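Local coordinates for flavoredoxin (Desulfovibrio vulgaris str. 'Miyazaki F', PDB 2D5M), which binds flavin mononucleotide and probably carries electrons in redox reactions of a sulfate-reducing bacterium, at residues L16-T21 / S69-A74; L96-V101 / G112-A117. One frame throughout, in Å; residues are numbered along the deposited sequence.

Contact 1 (L16-T21 / S69-A74)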
loop_
_atom_site.group_PDB
_atom_site.type_symbol
_atom_site.label_atom_id
_atom_site.label_comp_id
_atom_site.label_asym_id
_atom_site.label_seq_id
_atom_site.Cartn_x
_atom_site.Cartn_y
_atom_site.Cartn_z
ATOM N N LEU A 16 -5.373 -2.265 -4.871
ATOM C CA LEU A 16 -6.522 -1.934 -5.697
ATOM C C LEU A 16 -7.750 -2.127 -4.826
ATOM O O LEU A 16 -8.396 -3.181 -4.821
ATOM C CB LEU A 16 -6.594 -2.794 -6.997
ATOM C CG LEU A 16 -7.743 -2.441 -7.958
ATOM C CD1 LEU A 16 -7.587 -1.032 -8.467
ATOM C CD2 LEU A 16 -7.820 -3.453 -9.094
ATOM N N PHE A 17 -8.048 -1.117 -4.019
ATOM C CA PHE A 17 -9.191 -1.135 -3.131
ATOM C C PHE A 17 -10.433 -0.600 -3.840
ATOM O O PHE A 17 -10.391 0.460 -4.418
ATOM C CB PHE A 17 -8.903 -0.239 -1.934
ATOM C CG PHE A 17 -7.795 -0.754 -0.993
ATOM C CD1 PHE A 17 -7.179 0.162 -0.139
ATOM C CD2 PHE A 17 -7.376 -2.084 -0.927
ATOM C CE1 PHE A 17 -6.226 -0.188 0.786
ATOM C CE2 PHE A 17 -6.401 -2.437 0.038
ATOM C CZ PHE A 17 -5.838 -1.518 0.897
ATOM N N LEU A 18 -11.567 -1.290 -3.699
ATOM C CA LEU A 18 -12.813 -0.708 -4.136
ATOM C C LEU A 18 -13.524 -0.097 -2.921
ATOM O O LEU A 18 -13.957 -0.803 -1.990
ATOM C CB LEU A 18 -13.740 -1.657 -4.853
ATOM C CG LEU A 18 -13.260 -1.985 -6.285
ATOM C CD1 LEU A 18 -12.028 -2.870 -6.225
ATOM C CD2 LEU A 18 -14.422 -2.555 -7.092
ATOM N N VAL A 19 -13.601 1.226 -2.898
ATOM C CA VAL A 19 -14.169 1.991 -1.793
ATOM C C VAL A 19 -15.649 2.106 -2.017
ATOM O O VAL A 19 -16.095 2.660 -3.041
ATOM C CB VAL A 19 -13.516 3.377 -1.714
ATOM C CG1 VAL A 19 -14.150 4.171 -0.594
ATOM C CG2 VAL A 19 -12.002 3.275 -1.473
ATOM N N GLY A 20 -16.433 1.551 -1.086
ATOM C CA GLY A 20 -17.896 1.447 -1.216
ATOM C C GLY A 20 -18.584 2.446 -0.325
ATOM O O GLY A 20 -18.213 2.635 0.844
ATOM N N THR A 21 -19.637 3.084 -0.830
ATOM C CA THR A 21 -20.403 4.094 -0.129
ATOM C C THR A 21 -21.877 4.086 -0.569
ATOM O O THR A 21 -22.229 3.487 -1.583
ATOM C CB THR A 21 -19.861 5.504 -0.424
ATOM O OG1 THR A 21 -19.891 5.754 -1.833
ATOM C CG2 THR A 21 -18.466 5.755 0.155
ATOM N N SER A 69 -13.528 -3.191 -0.471
ATOM C CA SER A 69 -13.664 -4.553 -0.971
ATOM C C SER A 69 -12.453 -4.855 -1.840
ATOM O O SER A 69 -12.035 -4.034 -2.661
ATOM C CB SER A 69 -14.957 -4.705 -1.778
ATOM O OG SER A 69 -16.102 -4.410 -1.032
ATOM N N ILE A 70 -11.876 -6.048 -1.647
ATOM C CA ILE A 70 -10.627 -6.415 -2.322
ATOM C C ILE A 70 -10.976 -7.401 -3.441
ATOM O O ILE A 70 -11.460 -8.480 -3.156
ATOM C CB ILE A 70 -9.640 -6.973 -1.314
ATOM C CG1 ILE A 70 -9.297 -5.876 -0.292
ATOM C CG2 ILE A 70 -8.401 -7.511 -1.985
ATOM C CD1 ILE A 70 -8.255 -6.044 0.702
ATOM N N PRO A 71 -10.758 -6.999 -4.703
ATOM C CA PRO A 71 -11.141 -7.901 -5.817
ATOM C C PRO A 71 -10.122 -9.054 -5.903
ATOM O O PRO A 71 -8.919 -8.878 -5.683
ATOM C CB PRO A 71 -11.030 -7.041 -7.047
ATOM C CG PRO A 71 -10.005 -6.018 -6.667
ATOM C CD PRO A 71 -10.186 -5.743 -5.168
ATOM N N SER A 72 -10.585 -10.197 -6.336
ATOM C CA SER A 72 -9.803 -11.315 -6.822
ATOM C C SER A 72 -9.600 -11.111 -8.322
ATOM O O SER A 72 -10.210 -10.230 -8.956
ATOM C CB SER A 72 -10.443 -12.644 -6.566
ATOM O OG SER A 72 -11.700 -12.671 -7.171
ATOM N N ARG A 73 -8.720 -11.919 -8.910
ATOM C CA ARG A 73 -8.376 -11.667 -10.299
ATOM C C ARG A 73 -9.583 -11.788 -11.214
ATOM O O ARG A 73 -9.591 -11.127 -12.256
ATOM C CB ARG A 73 -7.268 -12.631 -10.747
ATOM C CG ARG A 73 -7.741 -14.025 -11.137
ATOM C CD ARG A 73 -6.574 -14.882 -11.594
ATOM N NE ARG A 73 -5.623 -15.097 -10.552
ATOM C CZ ARG A 73 -4.364 -15.535 -10.695
ATOM N NH1 ARG A 73 -3.887 -15.796 -11.903
ATOM N NH2 ARG A 73 -3.632 -15.690 -9.587
ATOM N N ALA A 74 -10.592 -12.585 -10.874
ATOM C CA ALA A 74 -11.770 -12.666 -11.744
ATOM C C ALA A 74 -12.509 -11.355 -11.932
ATOM O O ALA A 74 -13.295 -11.217 -12.872
ATOM C CB ALA A 74 -12.722 -13.732 -11.142
HETATM O O HOH W 1 -16.460 -1.758 -1.203
#
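Leu18 and Ser69 form an antiparallel hydrogen-bonded pair between strands 14-22 and 65-70, each residue giving its N-H to the other's carbonyl. Leu18 N reaches Ser69 O at 3.0 Å with the donor in the carbonyl plane, and Ser69 N returns to Leu18 O at 2.9 Å, nearly straight at 168° but tilted a little from that plane. Leu18 O takes a second bond, from a water at 2.8 Å, and the same water sits 2.7 Å from Ser69 OG. With OG turned beside its own backbone N (chi1 -59°), the serine hydroxyl meets both this water and the N-H of Val111. Past the pair, the chain of 69-74 turns into Pro71, whose ring is pressed against the other strand: its CD lies 3.1 Å from Leu16 O. The two leucines reach the proline differently. Leu18, in one of its two modelled conformers, comes at it obliquely with its CD1 methyl, while Leu16, crossing at about a right angle, brings CD2 to 4.2 Å from Pro71 CG. Phe17 and Ile70 lie side by side and point the same way, Phe17 CE2 being 4.1 Å from Ile70 CD1; Tyr12 of the second subunit packs on both. Phe114 packs against Leu18, Ser69 and Pro71. Neighbouring strand 28-41 pairs with the other edge of 14-22, so this contact lies inside the large antiparallel sheet of the flavin-binding domain. Leu16 also touches the FMN. In this buried setting the paired amides, the water and the N-H of Val111 satisfy the polar atoms of Leu18 and Ser69, while the proline adds no hydrogen bond and meets Leu16 O and both leucine side chains with its ring carbons beside the flavin pocket.

Contact 2 (L96-V101 / G112-A117)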
loop_
_atom_site.group_PDB
_atom_site.type_symbol
_atom_site.label_atom_id
_atom_site.label_comp_id
_atom_site.label_asym_id
_atom_site.label_seq_id
_atom_site.Cartn_x
_atom_site.Cartn_y
_atom_site.Cartn_z
ATOM N N LEU A 96 -22.313 -3.593 -13.516
ATOM C CA LEU A 96 -21.323 -4.674 -13.397
ATOM C C LEU A 96 -21.927 -5.991 -13.020
ATOM O O LEU A 96 -21.224 -7.001 -13.008
ATOM C CB LEU A 96 -20.247 -4.242 -12.404
ATOM C CG LEU A 96 -19.346 -3.103 -12.890
ATOM C CD1 LEU A 96 -18.459 -2.590 -11.765
ATOM C CD2 LEU A 96 -18.531 -3.504 -14.085
ATOM N N GLY A 97 -23.217 -6.007 -12.648
ATOM C CA GLY A 97 -23.849 -7.229 -12.156
ATOM C C GLY A 97 -23.271 -7.711 -10.840
ATOM O O GLY A 97 -23.115 -8.917 -10.631
ATOM N N LEU A 98 -22.918 -6.805 -9.948
ATOM C CA LEU A 98 -22.405 -7.104 -8.632
ATOM C C LEU A 98 -23.398 -6.735 -7.549
ATOM O O LEU A 98 -24.366 -5.978 -7.808
ATOM C CB LEU A 98 -21.076 -6.308 -8.427
ATOM C CG LEU A 98 -19.958 -6.672 -9.369
ATOM C CD1 LEU A 98 -18.760 -5.760 -9.139
ATOM C CD2 LEU A 98 -19.504 -8.083 -9.199
ATOM N N THR A 99 -23.172 -7.237 -6.365
ATOM C CA THR A 99 -24.158 -7.153 -5.264
ATOM C C THR A 99 -23.687 -6.177 -4.206
ATOM O O THR A 99 -22.631 -6.405 -3.572
ATOM C CB THR A 99 -24.325 -8.518 -4.618
ATOM O OG1 THR A 99 -24.720 -9.487 -5.610
ATOM C CG2 THR A 99 -25.413 -8.517 -3.555
ATOM N N PRO A 100 -24.449 -5.114 -3.947
ATOM C CA PRO A 100 -24.094 -4.167 -2.883
ATOM C C PRO A 100 -24.654 -4.665 -1.553
ATOM O O PRO A 100 -25.877 -4.572 -1.303
ATOM C CB PRO A 100 -24.768 -2.872 -3.356
ATOM C CG PRO A 100 -25.994 -3.349 -4.107
ATOM C CD PRO A 100 -25.651 -4.686 -4.706
ATOM N N VAL A 101 -23.806 -5.268 -0.752
ATOM C CA VAL A 101 -24.219 -5.859 0.496
ATOM C C VAL A 101 -24.112 -4.823 1.599
ATOM O O VAL A 101 -23.014 -4.263 1.799
ATOM C CB VAL A 101 -23.348 -7.093 0.865
ATOM C CG1 VAL A 101 -23.763 -7.646 2.180
ATOM C CG2 VAL A 101 -23.416 -8.135 -0.244
ATOM N N GLY A 112 -20.377 -7.999 -2.585
ATOM C CA GLY A 112 -20.589 -9.353 -2.061
ATOM C C GLY A 112 -19.770 -10.409 -2.751
ATOM O O GLY A 112 -19.377 -11.397 -2.134
ATOM N N GLU A 113 -19.505 -10.241 -4.039
ATOM C CA GLU A 113 -18.807 -11.238 -4.806
ATOM C C GLU A 113 -17.330 -11.311 -4.483
ATOM O O GLU A 113 -16.680 -12.292 -4.866
ATOM C CB GLU A 113 -18.960 -10.948 -6.315
ATOM C CG GLU A 113 -20.335 -11.161 -6.890
ATOM C CD GLU A 113 -21.382 -10.184 -6.522
ATOM O OE1 GLU A 113 -21.077 -9.070 -6.051
ATOM O OE2 GLU A 113 -22.573 -10.506 -6.762
ATOM N N PHE A 114 -16.771 -10.252 -3.882
ATOM C CA PHE A 114 -15.330 -10.222 -3.634
ATOM C C PHE A 114 -14.991 -11.058 -2.403
ATOM O O PHE A 114 -15.810 -11.246 -1.527
ATOM C CB PHE A 114 -14.836 -8.806 -3.476
ATOM C CG PHE A 114 -14.839 -7.963 -4.742
ATOM C CD1 PHE A 114 -15.389 -8.369 -5.959
ATOM C CD2 PHE A 114 -14.240 -6.709 -4.703
ATOM C CE1 PHE A 114 -15.408 -7.529 -7.060
ATOM C CE2 PHE A 114 -14.261 -5.890 -5.798
ATOM C CZ PHE A 114 -14.848 -6.272 -6.968
ATOM N N PRO A 115 -13.760 -11.547 -2.343
ATOM C CA PRO A 115 -13.406 -12.480 -1.288
ATOM C C PRO A 115 -13.228 -11.853 0.076
ATOM O O PRO A 115 -13.253 -12.540 1.128
ATOM C CB PRO A 115 -12.086 -13.057 -1.791
ATOM C CG PRO A 115 -11.479 -11.973 -2.669
ATOM C CD PRO A 115 -12.706 -11.473 -3.362
ATOM N N MET A 116 -12.983 -10.571 0.118
ATOM C CA MET A 116 -12.624 -9.875 1.355
ATOM C C MET A 116 -13.228 -8.462 1.332
ATOM O O MET A 116 -13.146 -7.755 0.336
ATOM C CB MET A 116 -11.126 -9.792 1.479
ATOM C CG MET A 116 -10.571 -9.087 2.676
ATOM S SD MET A 116 -8.809 -9.536 2.701
ATOM C CE MET A 116 -8.383 -8.665 4.153
ATOM N N ALA A 117 -13.784 -8.058 2.468
ATOM C CA ALA A 117 -14.392 -6.750 2.612
ATOM C C ALA A 117 -14.061 -6.221 4.033
ATOM O O ALA A 117 -14.012 -6.970 4.989
ATOM C CB ALA A 117 -15.879 -6.807 2.393
#
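A small two-stranded hairpin, 100-102 with 109-111, lies between helix 92-96 and the long strand 116-126 in the chain, and the contact between Thr99 and the Gly112-Glu113 turn closes its base. Gly112 N donates to Thr99 O at 2.9 Å, an almost straight bond (170°) lying in the carbonyl plane, next to the last rungs of the hairpin. The carboxylate of Glu113 then takes hold of Thr99 with both oxygens. Thr99 N gives its hydrogen to OE1 at 2.8 Å, and Thr99 OG1 gives its own to OE2 at 2.6 Å; each oxygen is met on its syn side, by a donor a little out of the carboxylate plane. Two torsions make this possible: the threonine OG1 stands beside its own backbone N, so both donors face the same way, and the glutamate chain bends at chi2 (72°) to bring its carboxylate across to them. Leu98 crosses the glutamate at a slant, its CB 3.6 Å from OE1 and its CD2 3.9 Å from Glu113 CG, while its other methyl, CD1, reaches 4.3 Å from Phe114 CE1. On the far side of Thr99, Val101 CG2 rests 3.6 Å from Gly112 CA, where the glycine leaves room for the methyl. Tyr75 touches both Leu98 and Glu113 and meets the ring of Phe114, and Lys2 of the second subunit donates to Phe114 O. With an N-H on one oxygen and an O-H on the other, the carboxylate is fixed in rotation by these two bonds, and its negative charge is probably steadied by them; they tie the residues just after helix 92-96 to the turn leading into strand 116-126.

Overall arrangement
The centre of contact 1 is about 5 Å from the centre of the chain, that of contact 2 about 12 Å; their own centres are about 8 Å apart. Strands 65-70 and 116-126 are neighbours in the sheet, and a probable hydrogen bond joins the two contacts, Ile70 N lying 2.9 Å from Met116 O. Phe114 packs here too, with its CD2 3.5 Å from Pro71 N. Contact 1 is the one nearer the flavin: the Leu16 side chain is about 4 Å from the FMN, against about 12 Å for that of Phe114. Both contacts also touch the second subunit, whose Tyr12, already met at contact 1, packs on Met116 as well and so links the two at the subunit interface.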